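Local coordinates for GH18 chiitnase (Pseudoalteromonas aurantia, PDB 6K7Z), which probably hydrolyses the beta-1,4 linkages of chitin from within the chain, as an endochitinase of glycoside hydrolase family 18, at residues Ser52-Thr56 and Asn57-Ala61; Glu60-Lys63 and Val64-His67. All blocks are in the same frame, centred on the assembly; numbering follows the deposited sequence.

Contact 1 of 2, residues Ser52-Thr56 and Asn57-Ala61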
loop_
_atom_site.group_PDB
_atom_site.type_symbol
_atom_site.label_atom_id
_atom_site.label_comp_id
_atom_site.label_asym_id
_atom_site.label_seq_id
_atom_site.Cartn_x
_atom_site.Cartn_y
_atom_site.Cartn_z
ATOM N N SER A 52 18.626 -7.311 -7.401
ATOM C CA SER A 52 18.978 -7.223 -5.993
ATOM C C SER A 52 19.446 -5.837 -5.568
ATOM O O SER A 52 19.876 -5.675 -4.420
ATOM C CB SER A 52 20.046 -8.269 -5.653
ATOM O OG SER A 52 21.162 -8.149 -6.511
ATOM N N SER A 53 19.368 -4.824 -6.435
ATOM C CA SER A 53 19.959 -3.543 -6.068
ATOM C C SER A 53 19.186 -2.380 -6.666
ATOM O O SER A 53 18.680 -2.466 -7.790
ATOM C CB SER A 53 21.424 -3.453 -6.515
ATOM O OG SER A 53 21.515 -3.447 -7.929
ATOM N N PHE A 54 19.127 -1.289 -5.902
ATOM C CA PHE A 54 18.587 -0.016 -6.360
ATOM C C PHE A 54 19.566 0.689 -7.292
ATOM O O PHE A 54 20.788 0.572 -7.146
ATOM C CB PHE A 54 18.317 0.912 -5.174
ATOM C CG PHE A 54 17.113 0.543 -4.346
ATOM C CD1 PHE A 54 16.029 -0.118 -4.897
ATOM C CD2 PHE A 54 17.058 0.909 -3.012
ATOM C CE1 PHE A 54 14.928 -0.426 -4.118
ATOM C CE2 PHE A 54 15.953 0.625 -2.239
ATOM C CZ PHE A 54 14.889 -0.053 -2.789
ATOM N N THR A 55 19.025 1.460 -8.232
ATOM C CA THR A 55 19.893 2.313 -9.036
ATOM C C THR A 55 20.535 3.395 -8.173
ATOM O O THR A 55 20.070 3.720 -7.077
ATOM C CB THR A 55 19.121 2.975 -10.173
ATOM O OG1 THR A 55 18.191 3.928 -9.636
ATOM C CG2 THR A 55 18.397 1.938 -10.991
ATOM N N THR A 56 21.626 3.963 -8.691
ATOM C CA THR A 56 22.302 5.049 -7.989
ATOM C C THR A 56 21.355 6.220 -7.733
ATOM O O THR A 56 21.315 6.769 -6.624
ATOM C CB THR A 56 23.521 5.504 -8.795
ATOM O OG1 THR A 56 24.432 4.403 -8.928
ATOM C CG2 THR A 56 24.224 6.643 -8.087
ATOM N N ASN A 57 20.578 6.611 -8.744
ATOM C CA ASN A 57 19.660 7.738 -8.574
ATOM C C ASN A 57 18.609 7.437 -7.509
ATOM O O ASN A 57 18.219 8.324 -6.735
ATOM C CB ASN A 57 18.983 8.083 -9.902
ATOM C CG ASN A 57 19.871 8.901 -10.824
ATOM O OD1 ASN A 57 20.899 9.427 -10.406
ATOM N ND2 ASN A 57 19.469 9.015 -12.086
ATOM N N THR A 58 18.129 6.194 -7.462
ATOM C CA THR A 58 17.135 5.826 -6.457
ATOM C C THR A 58 17.706 5.994 -5.056
ATOM O O THR A 58 17.093 6.631 -4.188
ATOM C CB THR A 58 16.675 4.386 -6.688
ATOM O OG1 THR A 58 16.038 4.286 -7.965
ATOM C CG2 THR A 58 15.729 3.923 -5.597
ATOM N N ILE A 59 18.902 5.451 -4.832
ATOM C CA ILE A 59 19.540 5.524 -3.517
ATOM C C ILE A 59 19.654 6.972 -3.053
ATOM O O ILE A 59 19.356 7.301 -1.899
ATOM C CB ILE A 59 20.915 4.833 -3.557
ATOM C CG1 ILE A 59 20.740 3.323 -3.769
ATOM C CG2 ILE A 59 21.680 5.114 -2.282
ATOM C CD1 ILE A 59 22.049 2.567 -4.020
ATOM N N GLU A 60 20.075 7.864 -3.951
ATOM C CA GLU A 60 20.205 9.270 -3.570
ATOM C C GLU A 60 18.837 9.898 -3.335
ATOM O O GLU A 60 18.647 10.643 -2.368
ATOM C CB GLU A 60 20.985 10.045 -4.638
ATOM C CG GLU A 60 21.106 11.552 -4.386
ATOM C CD GLU A 60 21.863 11.915 -3.111
ATOM O OE1 GLU A 60 22.492 11.031 -2.492
ATOM O OE2 GLU A 60 21.825 13.101 -2.712
ATOM N N ALA A 61 17.864 9.584 -4.190
ATOM C CA ALA A 61 16.535 10.163 -4.023
ATOM C C ALA A 61 15.941 9.804 -2.667
ATOM O O ALA A 61 15.296 10.641 -2.023
ATOM C CB ALA A 61 15.617 9.696 -5.151
#

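Contact 2 of 2, residues Glu60-Lys63 and Val64-His67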
loop_
_atom_site.group_PDB
_atom_site.type_symbol
_atom_site.label_atom_id
_atom_site.label_comp_id
_atom_site.label_asym_id
_atom_site.label_seq_id
_atom_site.Cartn_x
_atom_site.Cartn_y
_atom_site.Cartn_z
ATOM N N GLU A 60 20.075 7.864 -3.951
ATOM C CA GLU A 60 20.205 9.270 -3.570
ATOM C C GLU A 60 18.837 9.898 -3.335
ATOM O O GLU A 60 18.647 10.643 -2.368
ATOM C CB GLU A 60 20.985 10.045 -4.638
ATOM C CG GLU A 60 21.106 11.552 -4.386
ATOM C CD GLU A 60 21.863 11.915 -3.111
ATOM O OE1 GLU A 60 22.492 11.031 -2.492
ATOM O OE2 GLU A 60 21.825 13.101 -2.712
ATOM N N ALA A 61 17.864 9.584 -4.190
ATOM C CA ALA A 61 16.535 10.163 -4.023
ATOM C C ALA A 61 15.941 9.804 -2.667
ATOM O O ALA A 61 15.296 10.641 -2.023
ATOM C CB ALA A 61 15.617 9.696 -5.151
ATOM N N ILE A 62 16.154 8.563 -2.220
ATOM C CA ILE A 62 15.650 8.136 -0.918
ATOM C C ILE A 62 16.258 8.981 0.195
ATOM O O ILE A 62 15.561 9.405 1.129
ATOM C CB ILE A 62 15.937 6.637 -0.705
ATOM C CG1 ILE A 62 15.196 5.787 -1.750
ATOM C CG2 ILE A 62 15.600 6.229 0.731
ATOM C CD1 ILE A 62 15.663 4.346 -1.829
ATOM N N LYS A 63 17.570 9.225 0.126
ATOM C CA LYS A 63 18.218 10.044 1.147
ATOM C C LYS A 63 17.656 11.458 1.151
ATOM O O LYS A 63 17.403 12.030 2.216
ATOM C CB LYS A 63 19.730 10.079 0.922
ATOM C CG LYS A 63 20.445 8.767 1.196
ATOM C CD LYS A 63 21.931 8.894 0.857
ATOM C CE LYS A 63 22.631 7.537 0.870
ATOM N NZ LYS A 63 24.022 7.624 0.317
ATOM N N VAL A 64 17.443 12.033 -0.034
ATOM C CA VAL A 64 16.921 13.389 -0.126
ATOM C C VAL A 64 15.497 13.454 0.408
ATOM O O VAL A 64 15.136 14.381 1.145
ATOM C CB VAL A 64 17.006 13.888 -1.577
ATOM C CG1 VAL A 64 16.285 15.217 -1.721
ATOM C CG2 VAL A 64 18.474 14.013 -2.008
ATOM N N MET A 65 14.663 12.478 0.036
ATOM C CA MET A 65 13.304 12.418 0.568
ATOM C C MET A 65 13.316 12.321 2.088
ATOM O O MET A 65 12.585 13.044 2.777
ATOM C CB MET A 65 12.555 11.229 -0.039
ATOM C CG MET A 65 12.096 11.449 -1.481
ATOM S SD MET A 65 10.973 10.136 -2.059
ATOM C CE MET A 65 12.155 8.836 -2.428
ATOM N N GLN A 66 14.150 11.431 2.625
ATOM C CA GLN A 66 14.246 11.268 4.071
ATOM C C GLN A 66 14.758 12.536 4.746
ATOM O O GLN A 66 14.298 12.886 5.840
ATOM C CB GLN A 66 15.133 10.071 4.395
ATOM C CG GLN A 66 14.395 8.754 4.184
ATOM C CD GLN A 66 15.297 7.548 4.246
ATOM O OE1 GLN A 66 16.508 7.651 4.046
ATOM N NE2 GLN A 66 14.710 6.388 4.509
ATOM N N HIS A 67 15.653 13.273 4.104
ATOM C CA HIS A 67 16.152 14.566 4.664
ATOM C C HIS A 67 14.988 15.520 4.785
ATOM O O HIS A 67 14.991 16.382 5.611
ATOM C CB HIS A 67 17.230 15.188 3.754
ATOM C CG HIS A 67 17.763 16.543 4.164
ATOM N ND1 HIS A 67 18.438 16.775 5.346
ATOM C CD2 HIS A 67 17.853 17.698 3.466
ATOM C CE1 HIS A 67 18.813 18.034 5.397
ATOM N NE2 HIS A 67 18.484 18.612 4.261
#

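Contact 1 of 2, residues Ser52-Thr56 and Asn57-Ala61
F54 lays one face of its ring under the methyl group of T58: CG2 stands 3.8 Å above the ring plane, offset toward the rim, in a CH-pi contact 4.2 Å from the ring centroid. The two side chains cross at about a right angle. I59 comes from another direction, its CG1 near the plane of the ring at the edge and 3.7 Å from F54 CB. The other branch of T58 turns to T55, where the two hydroxyls, OG1 to OG1, share a hydrogen bond of 2.7 Å; the proton may sit on either oxygen. T58 can serve both neighbours because its chi1 of -63° sets CG2 opposite the backbone N, facing the ring, and OG1 opposite the carbonyl carbon, facing the cap. T55 holds its own OG1 between backbone N and carbonyl carbon (chi1 68°), which brings the oxygen over the first turn, 3.1 Å from T58 N. A valine in place of T58 would probably leave T55 OG1 without its hydroxyl partner and the cap side chain freer to turn. The backbone takes up its helical pattern here: I59 N donates to T55 O at 3.1 Å, almost straight, and E60 N does the same to T56 O. I47, in the preceding loop, touches both F54 and T58, and its backbone bonds to that of T55, tying the turn to that loop. T55 is the N-cap residue right before helix 56-67, and F54 and I59 meet across it as a hydrophobic staple, at the start of one of the outer helices of the family 18 TIM barrel.

Contact 2 of 2, residues Glu60-Lys63 and Val64-His67
V64 rests its CG2 methyl against the carboxylate of E60 one turn earlier, 3.5 Å from OE2. The E60 chain makes this possible by bending at chi2 (62°), which swings the carboxylate forward, toward the next turn, and across the valine at a slant. The same CG2 lies 3.4 Å from E60 O, the carbonyl that accepts the backbone bond from V64 N. I62 and Q66 run side by side and point the same way. Q66 stays extended beyond CG, its amide passing alongside the CG2 branch of I62 with OE1 3.7 Å from that methyl. Its far end is fixed by partners beyond the helix: NE2 is hydrogen-bonded to D110 OD2 and to Q108 O, which should limit rotation of the amide. M65 bends at its last torsion (chi3 -79°) and curls its CE methyl back toward the preceding turn, 3.6 Å from A61 O and 3.9 Å from I62 CA, with looser contacts to A61 CB and I62 CG1. Beneath the side chains four successive i to i+4 bonds run from V64, M65, Q66 and H67 to E60, A61, I62 and K63; the shortest joins M65 N to A61 O at 2.8 Å, and the last, from H67 N, is the most bent at 148°. A61, I62 and M65 form the buried side, A61 on L15, I62 on L28 and V72 and M65 on V26 and V72, while E60, K63 and H67 are exposed. The result is an amphipathic alpha-helix laid against the parallel strands 25-33 and 71-77, as in the outer helical layer of a TIM barrel.

Contacts 1 and 2 are successive pieces of helix 56-67: the first holds its N-cap and opening turn, the second its later turns, and both include E60 and A61. Their centres are about 10 Å apart. They touch directly where F54 CE2 packs 3.8 Å from I62 CD1, so the aromatic ring ahead of the helix continues into the apolar side that meets strands 25-33 and 71-77. A61 also reaches L15 and V64 reaches I16, bringing the same loop against both. With centres about 21 and 20 Å from the centre of the chain, the two contacts belong to the barrel's outer wall.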